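Local coordinates for PUM-HD domain-containing protein (Caenorhabditis elegans, PDB 7CGF), which binds RNA through its PUM-HD domain and probably recognises elements in the 3' untranslated regions of mRNAs, at residues A[297-300]-A[301-304]; A[327-330]-A[331-335]. The protein carries 2 engineered substitutions. All coordinates share one frame; numbering follows the deposited sequence.

Interaction 1: residues A[297-300]-A[301-304]; sequences VPIV and VQMM
The side-chain amide of Gln302 reaches back to the chain just before its own helix, where NE2 donates to Val297 O at 2.8 Å. This is the N-terminal start of helix 299-304, a short helix within a predicted Pumilio repeat, with Pro298 at the N-cap. The acceptor lies in the plane of the Gln302 amide, although the N-H comes in above the Val297 carbonyl plane, 36° out of it. CG of Gln302 turns to the side of its backbone N (chi1 -54°), and beyond it the chain runs extended, which carries the amide back over the helix start. On the way CG presses against Val297 CG2 at 3.4 Å, so one side chain meets Val297 through both carbon and nitrogen. With an alanine here, Val297 O would probably lose this donor and Val297 CG2 its closest carbon neighbour across the turn, and the chain ahead of Pro298 is likely to be less firmly placed.

The backbone takes up the helical pattern at once. Pro298 O receives Gln302 N at 3.3 Å in a nearly straight bond, plus a weak bond from Val301 N; Met303 N then bonds to Ile299 O and Met304 N to Val300 O. The ring of Pro298 runs beside the Val301 side chain, its CD 3.9 Å from Val301 CG2, while Val297 CG2 also brushes Val301.

Outside the turn, Gln302 rests on Phe258 of helix 257-261, and Met303 packs against that helix and against Val312 and Val313 of helix 309-319. Met303 thus lies between these two helices, touching both. On its own helix, Met303 crosses Ile299 at a slant, SD sitting 3.6 Å from Ile299 CG2.

Interaction 2: residues A[327-330]-A[331-335]; sequences ELIL and TVRPH
Thr331 binds Glu327 O twice, through its hydroxyl and through its backbone N-H, near the C-terminal end of helix 322-332, where a predicted Pumilio repeat (294-331) ends. The hydroxyl is the donor of the shorter bond, OG1 to Glu327 O at 2.6 Å, and the amide N of Thr331 stands 3.0 Å from the same oxygen. The two donors arrive from opposite faces of the Glu327 carbonyl plane, each tilted 29° from it. With OG1 swung beside its own backbone N (chi1 -55°), the hydroxyl folds back over the preceding turn and spends its hydrogen inside the helix.

Further backbone bonds follow the helix: Val332 N to Leu328 O, and Arg333 N to Ile329 O at 3.0 Å, with an N-H...O angle of 163°. Thr331 N and Val332 N each make a second, weak bond, to Leu328 O and Ile329 O respectively. Proline interrupts the series. Having no N-H, Pro334 offers Leu330 O only carbon, its CD at 3.6 Å. The chain tightens into a 3-10 turn over 333-335, where His335 N bonds to Val332 O at 2.8 Å.

Carbon also meets the guanidinium: the side chains of Ile329 and Arg333 run in the same direction, and Ile329 CG2 stands 3.6 Å from Arg333 NH2, at an oblique angle to the group. The arginine chain bends before its guanidinium, and NH1 is held by a hydrogen bond to Phe356 O, tying this turn to helix 353-356, near the end of the chain.

Three helices pack against parts of this stretch. Glu327, Leu328 and Thr331 touch Cys290 of helix 279-290, Leu328 and Ile329 lean on Phe317 of helix 309-319, and Val332 packs on Val300 of helix 299-304.

How the interactions relate
From the N terminus, interaction 1 comes first, where the chain turns into helix 299-304. Helix 309-319 follows, and interaction 2 lies at the far end of helix 322-332. The two stand in series, neither nested nor crossed, and each closes no more than a local turn. In space, however, the chain comes back on itself: their centres are 10 Å apart and they touch directly. Pro298 CB meets Thr331 CG2 at 3.6 Å, the His335 ring packs by Pro298 and Val301, and Met304 SD rests on Val332 CG1. Helices 299-304 and 322-332 are thereby joined, near the C-terminal end of the superhelical Pumilio array.

Interaction 1: residues A[297-300]-A[301-304]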
# COMPACT_ATOMS: atom_id res chain seq x y z
N VAL A 297 1.29 -35.52 21.20
CA VAL A 297 0.52 -35.75 19.98
C VAL A 297 1.16 -34.95 18.84
O VAL A 297 1.93 -34.01 19.11
CB VAL A 297 -0.96 -35.38 20.17
CG1 VAL A 297 -1.51 -36.03 21.43
CG2 VAL A 297 -1.13 -33.89 20.24
N PRO A 298 0.90 -35.30 17.57
CA PRO A 298 1.55 -34.57 16.47
C PRO A 298 1.16 -33.10 16.46
O PRO A 298 0.08 -32.72 16.89
CB PRO A 298 1.02 -35.29 15.22
CG PRO A 298 0.58 -36.63 15.70
CD PRO A 298 0.08 -36.41 17.09
N ILE A 299 2.08 -32.28 15.94
CA ILE A 299 1.89 -30.83 15.93
C ILE A 299 0.58 -30.47 15.23
O ILE A 299 -0.14 -29.57 15.68
CB ILE A 299 3.10 -30.14 15.27
CG1 ILE A 299 4.37 -30.39 16.08
CG2 ILE A 299 2.87 -28.65 15.11
CD1 ILE A 299 4.42 -29.66 17.39
N VAL A 300 0.26 -31.15 14.12
CA VAL A 300 -0.94 -30.81 13.36
C VAL A 300 -2.20 -30.99 14.20
O VAL A 300 -3.17 -30.24 14.05
CB VAL A 300 -0.99 -31.63 12.05
CG1 VAL A 300 -0.99 -33.15 12.33
CG2 VAL A 300 -2.19 -31.22 11.20
N VAL A 301 -2.19 -31.97 15.11
CA VAL A 301 -3.32 -32.18 16.00
C VAL A 301 -3.44 -31.04 17.00
O VAL A 301 -4.52 -30.46 17.18
CB VAL A 301 -3.19 -33.54 16.71
CG1 VAL A 301 -4.34 -33.75 17.68
CG2 VAL A 301 -3.13 -34.66 15.68
N GLN A 302 -2.33 -30.68 17.66
CA GLN A 302 -2.31 -29.53 18.55
C GLN A 302 -2.76 -28.27 17.83
O GLN A 302 -3.50 -27.45 18.39
CB GLN A 302 -0.91 -29.33 19.12
CG GLN A 302 -0.32 -30.57 19.79
CD GLN A 302 1.11 -30.36 20.25
OE1 GLN A 302 1.47 -29.27 20.70
NE2 GLN A 302 1.93 -31.40 20.13
N MET A 303 -2.32 -28.10 16.58
CA MET A 303 -2.69 -26.92 15.81
C MET A 303 -4.20 -26.84 15.59
O MET A 303 -4.79 -25.76 15.63
CB MET A 303 -1.94 -26.93 14.48
CG MET A 303 -0.47 -26.58 14.63
SD MET A 303 0.43 -26.85 13.08
CE MET A 303 -0.33 -25.64 12.00
N MET A 304 -4.85 -27.98 15.36
CA MET A 304 -6.28 -27.97 15.09
C MET A 304 -7.09 -27.56 16.32
O MET A 304 -8.24 -27.15 16.17
CB MET A 304 -6.73 -29.35 14.60
CG MET A 304 -6.25 -29.69 13.20
SD MET A 304 -6.62 -31.38 12.70
CE MET A 304 -8.36 -31.21 12.31

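Interaction 2: residues A[327-330]-A[331-335]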
# COMPACT_ATOMS: atom_id res chain seq x y z
N GLU A 327 -0.43 -37.95 4.02
CA GLU A 327 0.28 -38.02 5.29
C GLU A 327 -0.47 -37.28 6.39
O GLU A 327 -0.50 -37.73 7.54
CB GLU A 327 1.70 -37.46 5.14
CG GLU A 327 2.51 -37.53 6.43
CD GLU A 327 3.91 -36.93 6.31
OE1 GLU A 327 4.72 -37.10 7.26
OE2 GLU A 327 4.21 -36.31 5.26
N LEU A 328 -1.06 -36.13 6.06
CA LEU A 328 -1.84 -35.39 7.06
C LEU A 328 -3.04 -36.19 7.53
O LEU A 328 -3.35 -36.20 8.73
CB LEU A 328 -2.30 -34.05 6.48
CG LEU A 328 -1.22 -32.99 6.28
CD1 LEU A 328 -1.75 -31.94 5.35
CD2 LEU A 328 -0.84 -32.39 7.62
N ILE A 329 -3.75 -36.83 6.60
CA ILE A 329 -4.92 -37.63 6.96
C ILE A 329 -4.52 -38.80 7.86
O ILE A 329 -5.15 -39.06 8.89
CB ILE A 329 -5.64 -38.12 5.69
CG1 ILE A 329 -6.32 -36.95 4.97
CG2 ILE A 329 -6.64 -39.24 6.03
CD1 ILE A 329 -6.52 -37.17 3.48
N LEU A 330 -3.46 -39.51 7.48
CA LEU A 330 -3.03 -40.65 8.28
C LEU A 330 -2.58 -40.21 9.67
O LEU A 330 -2.71 -40.98 10.63
CB LEU A 330 -1.93 -41.41 7.54
CG LEU A 330 -2.43 -42.02 6.22
CD1 LEU A 330 -1.29 -42.51 5.34
CD2 LEU A 330 -3.42 -43.15 6.48
N THR A 331 -2.09 -38.98 9.80
CA THR A 331 -1.64 -38.47 11.09
C THR A 331 -2.80 -38.00 11.97
O THR A 331 -2.76 -38.17 13.19
CB THR A 331 -0.65 -37.32 10.86
OG1 THR A 331 0.41 -37.78 10.01
CG2 THR A 331 -0.06 -36.84 12.17
N VAL A 332 -3.85 -37.44 11.36
CA VAL A 332 -4.92 -36.80 12.12
C VAL A 332 -6.03 -37.78 12.48
O VAL A 332 -6.57 -37.72 13.58
CB VAL A 332 -5.47 -35.60 11.31
CG1 VAL A 332 -6.77 -35.10 11.94
CG2 VAL A 332 -4.44 -34.48 11.25
N ARG A 333 -6.36 -38.70 11.56
CA ARG A 333 -7.55 -39.54 11.73
C ARG A 333 -7.67 -40.24 13.08
O ARG A 333 -8.79 -40.26 13.62
CB ARG A 333 -7.61 -40.58 10.59
CG ARG A 333 -9.00 -41.19 10.43
CD ARG A 333 -9.05 -42.29 9.38
NE ARG A 333 -9.00 -41.80 8.00
CZ ARG A 333 -10.03 -41.25 7.37
NH1 ARG A 333 -11.19 -41.10 7.99
NH2 ARG A 333 -9.90 -40.84 6.11
N PRO A 334 -6.61 -40.81 13.68
CA PRO A 334 -6.78 -41.39 15.03
C PRO A 334 -7.29 -40.42 16.08
O PRO A 334 -7.94 -40.84 17.04
CB PRO A 334 -5.36 -41.88 15.37
CG PRO A 334 -4.74 -42.16 14.05
CD PRO A 334 -5.29 -41.12 13.11
N HIS A 335 -7.02 -39.12 15.93
CA HIS A 335 -7.37 -38.15 16.96
C HIS A 335 -8.73 -37.51 16.74
O HIS A 335 -9.10 -36.61 17.50
CB HIS A 335 -6.28 -37.07 17.03
CG HIS A 335 -4.91 -37.63 17.22
ND1 HIS A 335 -4.25 -37.60 18.43
CD2 HIS A 335 -4.07 -38.25 16.35
CE1 HIS A 335 -3.07 -38.17 18.30
NE2 HIS A 335 -2.93 -38.57 17.05